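PDB 5EYB: DNA-binding protein reb1 from Schizosaccharomyces pombe, which binds specific DNA sites in rRNA gene enhancers and promoters and upstream of many other genes, and helps terminate transcription by RNA polymerase I. Local coordinates for residues Ala105-Glu110 with Lys147-Arg152; Met140-Leu145 with His159-Ala164. All coordinates share one frame; numbering follows the deposited sequence.

Interaction 1: Ala105-Glu110 with Lys147-Arg152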
loop_
_atom_site.group_PDB
_atom_site.type_symbol
_atom_site.label_atom_id
_atom_site.label_comp_id
_atom_site.label_asym_id
_atom_site.label_seq_id
_atom_site.Cartn_x
_atom_site.Cartn_y
_atom_site.Cartn_z
ATOM N N ALA A 105 -14.866 1.210 -19.511
ATOM C CA ALA A 105 -15.252 0.878 -20.877
ATOM C C ALA A 105 -16.143 1.971 -21.459
ATOM O O ALA A 105 -15.995 2.356 -22.621
ATOM C CB ALA A 105 -15.954 -0.467 -20.918
ATOM N N ILE A 106 -17.062 2.468 -20.639
ATOM C CA ILE A 106 -17.939 3.568 -21.029
ATOM C C ILE A 106 -17.136 4.839 -21.292
ATOM O O ILE A 106 -17.383 5.550 -22.268
ATOM C CB ILE A 106 -19.002 3.853 -19.947
ATOM C CG1 ILE A 106 -19.970 2.676 -19.825
ATOM C CG2 ILE A 106 -19.771 5.125 -20.264
ATOM C CD1 ILE A 106 -21.033 2.873 -18.769
ATOM N N ILE A 107 -16.175 5.119 -20.417
ATOM C CA ILE A 107 -15.317 6.285 -20.577
ATOM C C ILE A 107 -14.520 6.175 -21.867
ATOM O O ILE A 107 -14.499 7.101 -22.679
ATOM C CB ILE A 107 -14.349 6.451 -19.393
ATOM C CG1 ILE A 107 -15.123 6.699 -18.099
ATOM C CG2 ILE A 107 -13.381 7.600 -19.655
ATOM C CD1 ILE A 107 -14.249 6.788 -16.871
ATOM N N SER A 108 -13.881 5.025 -22.052
ATOM C CA SER A 108 -13.084 4.761 -23.242
ATOM C C SER A 108 -13.923 4.845 -24.514
ATOM O O SER A 108 -13.418 5.218 -25.569
ATOM C CB SER A 108 -12.419 3.387 -23.141
ATOM O OG SER A 108 -11.583 3.138 -24.257
ATOM N N GLN A 109 -15.203 4.500 -24.413
ATOM C CA GLN A 109 -16.106 4.604 -25.554
ATOM C C GLN A 109 -16.476 6.062 -25.827
ATOM O O GLN A 109 -16.529 6.492 -26.978
ATOM C CB GLN A 109 -17.371 3.774 -25.324
ATOM N N GLU A 110 -16.724 6.818 -24.764
ATOM C CA GLU A 110 -17.069 8.229 -24.891
ATOM C C GLU A 110 -15.899 9.051 -25.419
ATOM O O GLU A 110 -16.077 9.916 -26.278
ATOM C CB GLU A 110 -17.535 8.791 -23.548
ATOM C CG GLU A 110 -18.910 8.318 -23.124
ATOM C CD GLU A 110 -20.009 8.866 -24.009
ATOM O OE1 GLU A 110 -20.183 10.104 -24.051
ATOM O OE2 GLU A 110 -20.698 8.058 -24.667
ATOM N N LYS A 147 -23.546 12.083 -17.101
ATOM C CA LYS A 147 -24.908 11.572 -17.198
ATOM C C LYS A 147 -24.917 10.061 -17.412
ATOM O O LYS A 147 -25.830 9.369 -16.965
ATOM C CB LYS A 147 -25.669 12.270 -18.327
ATOM N N LYS A 148 -23.891 9.553 -18.088
ATOM C CA LYS A 148 -23.811 8.128 -18.383
ATOM C C LYS A 148 -23.176 7.349 -17.230
ATOM O O LYS A 148 -23.091 6.120 -17.266
ATOM C CB LYS A 148 -23.033 7.897 -19.679
ATOM C CG LYS A 148 -23.648 8.592 -20.885
ATOM C CD LYS A 148 -23.001 8.143 -22.184
ATOM C CE LYS A 148 -23.586 8.892 -23.371
ATOM N NZ LYS A 148 -23.337 10.359 -23.280
ATOM N N LEU A 149 -22.728 8.076 -16.213
ATOM C CA LEU A 149 -22.232 7.475 -14.982
ATOM C C LEU A 149 -22.845 8.207 -13.797
ATOM O O LEU A 149 -22.129 8.687 -12.913
ATOM C CB LEU A 149 -20.703 7.531 -14.912
ATOM C CG LEU A 149 -19.893 6.696 -15.905
ATOM C CD1 LEU A 149 -18.409 6.995 -15.758
ATOM C CD2 LEU A 149 -20.160 5.213 -15.710
ATOM N N SER A 150 -24.175 8.289 -13.793
ATOM C CA SER A 150 -24.910 9.120 -12.843
ATOM C C SER A 150 -24.797 8.609 -11.415
ATOM O O SER A 150 -25.051 9.347 -10.462
ATOM C CB SER A 150 -26.378 9.207 -13.255
ATOM O OG SER A 150 -26.890 7.921 -13.556
ATOM N N HIS A 151 -24.413 7.346 -11.275
ATOM C CA HIS A 151 -24.289 6.714 -9.969
ATOM C C HIS A 151 -23.087 7.253 -9.199
ATOM O O HIS A 151 -23.129 7.409 -7.981
ATOM C CB HIS A 151 -24.171 5.201 -10.131
ATOM C CG HIS A 151 -23.042 4.783 -11.019
ATOM N ND1 HIS A 151 -23.177 4.659 -12.385
ATOM C CD2 HIS A 151 -21.754 4.473 -10.738
ATOM C CE1 HIS A 151 -22.023 4.284 -12.906
ATOM N NE2 HIS A 151 -21.143 4.164 -11.927
ATOM N N ARG A 152 -22.010 7.534 -9.917
ATOM C CA ARG A 152 -20.795 8.029 -9.292
ATOM C C ARG A 152 -20.754 9.552 -9.322
ATOM O O ARG A 152 -21.212 10.170 -10.286
ATOM C CB ARG A 152 -19.569 7.450 -9.989
ATOM C CG ARG A 152 -18.255 7.774 -9.307
ATOM C CD ARG A 152 -17.086 7.312 -10.149
ATOM N NE ARG A 152 -16.971 5.858 -10.191
ATOM C CZ ARG A 152 -16.186 5.151 -9.384
ATOM N NH1 ARG A 152 -15.443 5.767 -8.476
ATOM N NH2 ARG A 152 -16.141 3.829 -9.486
#

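Interaction 2: Met140-Leu145 with His159-Ala164. With nucleotides of chain C; nucleotides of chain B.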
loop_
_atom_site.group_PDB
_atom_site.type_symbol
_atom_site.label_atom_id
_atom_site.label_comp_id
_atom_site.label_asym_id
_atom_site.label_seq_id
_atom_site.Cartn_x
_atom_site.Cartn_y
_atom_site.Cartn_z
ATOM N N MET A 140 -18.174 20.408 -22.190
ATOM C CA MET A 140 -19.407 19.756 -22.607
ATOM C C MET A 140 -19.226 18.240 -22.637
ATOM O O MET A 140 -20.166 17.487 -22.378
ATOM C CB MET A 140 -19.851 20.274 -23.978
ATOM C CG MET A 140 -21.319 20.024 -24.281
ATOM S SD MET A 140 -22.414 20.805 -23.079
ATOM C CE MET A 140 -23.985 20.073 -23.528
ATOM N N PHE A 141 -18.011 17.800 -22.952
ATOM C CA PHE A 141 -17.673 16.380 -22.937
ATOM C C PHE A 141 -17.884 15.792 -21.545
ATOM O O PHE A 141 -18.480 14.722 -21.395
ATOM C CB PHE A 141 -16.225 16.170 -23.396
ATOM C CG PHE A 141 -15.633 14.855 -22.968
ATOM C CD1 PHE A 141 -14.743 14.790 -21.905
ATOM C CD2 PHE A 141 -15.964 13.683 -23.627
ATOM C CE1 PHE A 141 -14.197 13.582 -21.509
ATOM C CE2 PHE A 141 -15.422 12.471 -23.235
ATOM C CZ PHE A 141 -14.538 12.421 -22.175
ATOM N N TYR A 142 -17.390 16.506 -20.536
ATOM C CA TYR A 142 -17.576 16.122 -19.143
ATOM C C TYR A 142 -19.054 15.970 -18.786
ATOM O O TYR A 142 -19.452 14.981 -18.171
ATOM C CB TYR A 142 -16.927 17.153 -18.218
ATOM C CG TYR A 142 -15.427 17.018 -18.082
ATOM C CD1 TYR A 142 -14.833 15.771 -17.956
ATOM C CD2 TYR A 142 -14.605 18.142 -18.077
ATOM C CE1 TYR A 142 -13.462 15.643 -17.825
ATOM C CE2 TYR A 142 -13.234 18.022 -17.950
ATOM C CZ TYR A 142 -12.668 16.771 -17.824
ATOM O OH TYR A 142 -11.305 16.645 -17.698
ATOM N N SER A 143 -19.855 16.955 -19.184
ATOM C CA SER A 143 -21.274 17.007 -18.841
ATOM C C SER A 143 -22.036 15.760 -19.281
ATOM O O SER A 143 -22.845 15.217 -18.529
ATOM C CB SER A 143 -21.922 18.246 -19.458
ATOM O OG SER A 143 -23.303 18.296 -19.155
ATOM N N ASN A 144 -21.774 15.312 -20.503
ATOM C CA ASN A 144 -22.439 14.133 -21.038
ATOM C C ASN A 144 -21.924 12.854 -20.399
ATOM O O ASN A 144 -22.688 11.922 -20.145
ATOM C CB ASN A 144 -22.270 14.069 -22.556
ATOM C CG ASN A 144 -23.323 14.875 -23.289
ATOM O OD1 ASN A 144 -24.277 14.320 -23.834
ATOM N ND2 ASN A 144 -23.163 16.194 -23.295
ATOM N N LEU A 145 -20.624 12.821 -20.137
ATOM C CA LEU A 145 -20.005 11.678 -19.486
ATOM C C LEU A 145 -20.584 11.461 -18.091
ATOM O O LEU A 145 -20.790 10.325 -17.673
ATOM C CB LEU A 145 -18.491 11.867 -19.403
ATOM C CG LEU A 145 -17.695 10.690 -18.838
ATOM C CD1 LEU A 145 -17.970 9.430 -19.639
ATOM C CD2 LEU A 145 -16.211 11.008 -18.833
ATOM N N HIS A 159 -11.694 13.637 -11.959
ATOM C CA HIS A 159 -10.323 13.327 -11.547
ATOM C C HIS A 159 -9.784 12.117 -12.292
ATOM O O HIS A 159 -8.629 12.098 -12.718
ATOM C CB HIS A 159 -10.244 13.069 -10.043
ATOM C CG HIS A 159 -10.314 14.309 -9.207
ATOM N ND1 HIS A 159 -9.648 15.469 -9.536
ATOM C CD2 HIS A 159 -10.970 14.566 -8.049
ATOM C CE1 HIS A 159 -9.891 16.389 -8.618
ATOM N NE2 HIS A 159 -10.691 15.865 -7.705
ATOM N N HIS A 160 -10.634 11.106 -12.436
ATOM C CA HIS A 160 -10.265 9.868 -13.106
ATOM C C HIS A 160 -9.803 10.108 -14.537
ATOM O O HIS A 160 -8.743 9.635 -14.940
ATOM C CB HIS A 160 -11.444 8.900 -13.104
ATOM C CG HIS A 160 -11.173 7.623 -13.832
ATOM N ND1 HIS A 160 -10.641 6.513 -13.212
ATOM C CD2 HIS A 160 -11.341 7.283 -15.131
ATOM C CE1 HIS A 160 -10.504 5.541 -14.096
ATOM N NE2 HIS A 160 -10.920 5.984 -15.269
ATOM N N VAL A 161 -10.608 10.848 -15.294
ATOM C CA VAL A 161 -10.319 11.125 -16.694
ATOM C C VAL A 161 -8.979 11.838 -16.858
ATOM O O VAL A 161 -8.175 11.477 -17.720
ATOM C CB VAL A 161 -11.435 11.977 -17.339
ATOM C CG1 VAL A 161 -11.010 12.472 -18.714
ATOM C CG2 VAL A 161 -12.727 11.177 -17.431
ATOM N N ARG A 162 -8.741 12.840 -16.018
ATOM C CA ARG A 162 -7.498 13.606 -16.066
ATOM C C ARG A 162 -6.282 12.722 -15.809
ATOM O O ARG A 162 -5.276 12.816 -16.514
ATOM C CB ARG A 162 -7.543 14.752 -15.055
ATOM C CG ARG A 162 -8.427 15.905 -15.493
ATOM C CD ARG A 162 -8.778 16.816 -14.337
ATOM N NE ARG A 162 -7.613 17.424 -13.701
ATOM C CZ ARG A 162 -6.956 18.476 -14.181
ATOM N NH1 ARG A 162 -7.335 19.038 -15.321
ATOM N NH2 ARG A 162 -5.912 18.961 -13.523
ATOM N N ARG A 163 -6.385 11.856 -14.805
ATOM C CA ARG A 163 -5.293 10.960 -14.462
ATOM C C ARG A 163 -5.075 9.931 -15.568
ATOM O O ARG A 163 -3.937 9.596 -15.897
ATOM C CB ARG A 163 -5.564 10.264 -13.126
ATOM C CG ARG A 163 -4.362 9.533 -12.554
ATOM C CD ARG A 163 -4.527 9.234 -11.069
ATOM N NE ARG A 163 -4.404 10.427 -10.231
ATOM C CZ ARG A 163 -5.434 11.104 -9.729
ATOM N NH1 ARG A 163 -6.676 10.710 -9.979
ATOM N NH2 ARG A 163 -5.226 12.176 -8.976
ATOM N N ALA A 164 -6.169 9.453 -16.153
ATOM C CA ALA A 164 -6.107 8.408 -17.172
ATOM C C ALA A 164 -5.718 8.966 -18.533
ATOM O O ALA A 164 -5.154 8.255 -19.363
ATOM C CB ALA A 164 -7.441 7.683 -17.268
ATOM P P DC C 16 -8.510 6.460 -10.182
ATOM O OP1 DC C 16 -9.601 5.797 -10.925
ATOM O OP2 DC C 16 -7.889 7.691 -10.722
ATOM O "O5'" DC C 16 -9.035 6.804 -8.720
ATOM C "C5'" DC C 16 -9.485 5.774 -7.872
ATOM C "C4'" DC C 16 -9.866 6.346 -6.527
ATOM O "O4'" DC C 16 -8.667 6.810 -5.852
ATOM C "C3'" DC C 16 -10.813 7.551 -6.598
ATOM O "O3'" DC C 16 -11.869 7.410 -5.675
ATOM C "C2'" DC C 16 -9.923 8.728 -6.233
ATOM C "C1'" DC C 16 -8.914 8.081 -5.305
ATOM N N1 DC C 16 -7.645 8.828 -5.242
ATOM C C2 DC C 16 -7.250 9.415 -4.039
ATOM O O2 DC C 16 -7.961 9.273 -3.040
ATOM N N3 DC C 16 -6.090 10.115 -4.002
ATOM C C4 DC C 16 -5.353 10.242 -5.108
ATOM N N4 DC C 16 -4.215 10.940 -5.027
ATOM C C5 DC C 16 -5.750 9.660 -6.344
ATOM C C6 DC C 16 -6.897 8.978 -6.366
ATOM P P DT C 18 -14.937 12.218 -0.283
ATOM O OP1 DT C 18 -15.724 11.676 0.841
ATOM O OP2 DT C 18 -15.610 12.613 -1.541
ATOM O "O5'" DT C 18 -14.110 13.457 0.281
ATOM C "C5'" DT C 18 -13.215 13.262 1.356
ATOM C "C4'" DT C 18 -12.482 14.544 1.684
ATOM O "O4'" DT C 18 -11.553 14.863 0.617
ATOM C "C3'" DT C 18 -13.375 15.768 1.867
ATOM O "O3'" DT C 18 -13.017 16.424 3.071
ATOM C "C2'" DT C 18 -13.086 16.627 0.627
ATOM C "C1'" DT C 18 -11.658 16.226 0.288
ATOM N N1 DT C 18 -11.311 16.361 -1.156
ATOM C C2 DT C 18 -10.182 17.068 -1.516
ATOM O O2 DT C 18 -9.449 17.620 -0.713
ATOM N N3 DT C 18 -9.942 17.112 -2.860
ATOM C C4 DT C 18 -10.692 16.531 -3.861
ATOM O O4 DT C 18 -10.388 16.630 -5.044
ATOM C C5 DT C 18 -11.857 15.799 -3.423
ATOM C C7 DT C 18 -12.745 15.128 -4.431
ATOM C C6 DT C 18 -12.106 15.746 -2.105
ATOM P P DT B 9 -4.819 23.811 -13.102
ATOM O OP1 DT B 9 -3.876 24.792 -13.683
ATOM O OP2 DT B 9 -4.967 22.477 -13.732
ATOM O "O5'" DT B 9 -4.462 23.624 -11.553
ATOM C "C5'" DT B 9 -4.417 24.765 -10.705
ATOM C "C4'" DT B 9 -4.255 24.366 -9.246
ATOM O "O4'" DT B 9 -5.488 23.794 -8.751
ATOM C "C3'" DT B 9 -3.153 23.335 -8.958
ATOM O "O3'" DT B 9 -2.211 23.886 -8.039
ATOM C "C2'" DT B 9 -3.909 22.138 -8.352
ATOM C "C1'" DT B 9 -5.175 22.794 -7.820
ATOM N N1 DT B 9 -6.353 21.868 -7.701
ATOM C C2 DT B 9 -6.981 21.734 -6.484
ATOM O O2 DT B 9 -6.628 22.325 -5.479
ATOM N N3 DT B 9 -8.045 20.875 -6.481
ATOM C C4 DT B 9 -8.539 20.151 -7.548
ATOM O O4 DT B 9 -9.505 19.404 -7.441
ATOM C C5 DT B 9 -7.840 20.335 -8.795
ATOM C C7 DT B 9 -8.290 19.598 -10.022
ATOM C C6 DT B 9 -6.792 21.177 -8.813
HETATM O O HOH W 1 -9.995 19.031 -17.404
#

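Interaction 1: Ala105-Glu110 with Lys147-Arg152
In the Myb-associated domain, the loop that links helix 136-147 to helix 154-164 lies against helix 101-116, with Leu149 set against Ile106 and Ile107, and Lys148 reaching Glu110. The two methyls of Leu149 divide the work. CD2 meets Ile106 CD1 at 3.9 Å, where the two chains slide past one another in opposite directions, while CD1 lies 4.0 Å from Ile107 CG1, those chains crossing at about a right angle. Both isoleucines hold CG1 beside the backbone N (chi1 near -65°), and in Ile106 this sends the extended CG1-CD1 arm to the loop. The loop, with its type I turn from Leu149 to Arg152, leads into the DNA-facing helix 154-164, consistent with the helix-turn-helix clan to which the domain belongs. At the more exposed end, Lys148 NZ makes a weak hydrogen bond within a salt bridge to Glu110 OE1, at 3.3 Å. The carboxylate crosses the end of the lysine chain at a slant, Glu110 OE2 lying 3.3 Å from Lys148 CE. Replacing Glu110 by alanine removes the carboxylate, which would probably leave the Lys148 ammonium without this mate and its tail free to turn. Beyond the contact, Arg152 forms a salt bridge with Glu103 and packs on a DNA phosphate.

Interaction 2: Met140-Leu145 with His159-Ala164
The rings of Phe141 and Tyr142 both present an edge to Val161, whose CG1 methyl lies near the plane of each. It is 4.1 Å from Tyr142 CE1 and a looser 4.4 Å from Phe141 CE1. The other methyl, CG2, meets Leu145 CD2 at 3.8 Å as the two side chains run past each other in opposite directions. With CG1 anti to the backbone N (chi1 170°), Val161 sends one branch to the rings and the other to the leucine. Tyr142 reaches farther along the helix, its OH touching Arg162 CG. A water in the plane of both the ring and the guanidinium accepts a 2.7 Å hydrogen bond from Tyr142 OH and a weak one from Arg162 NH1, although the two planes are 54° apart.

Helix 154-164 turns its other surface to DNA in the manner of a recognition helix, consistent with the helix-turn-helix clan of the Myb-associated domain. His159 NE2 donates to the thymine O4 of DT18 of chain C at 2.8 Å; this atom lies in the major groove, so the bond reads a base edge. His160 ND1 donates from the ring edge to OP1 of DC16 of chain C at 2.6 Å. Arg163 lays one guanidinium face over C5 of that same cytosine, while its NH1 makes a weak bond to OP2.

The short helical segments meet at 123°, with axes 12.3 Å apart, a spacing spanned by side chains and, at Tyr142 and Arg162, by a water. Around them, Phe114 of helix 101-116 and Phe125 of helix 122-129 meet the Phe141 ring, Tyr158 stacks edge-to-face with Tyr142, Trp130 adds a cation-pi contact to Arg162, and Ile129 touches Tyr142 and Arg162, so helices 101-116 and 122-129 contact both helix 136-147 and helix 154-164.

The two contacts adjoin, their centres about 9 Å apart, and helix 101-116, which supplies one side of interaction 1, also packs against both helices of interaction 2. Ile107 of interaction 1 places CD1 3.4 Å from CD2 of His160, the phosphate-binding histidine of interaction 2. Glu110 CG packs 3.8 Å from Leu145 CD1, and Glu110 O lies 4.0 Å from Phe141 CE2. Along the chain the segments alternate: the loop segment 147-152 falls between the helical segments 140-145 and 159-164. Interaction 1 approaches the DNA to about 4 Å at its nearest atom, whereas segment 159-164 of interaction 2 itself bonds a thymine base and a cytidine phosphate.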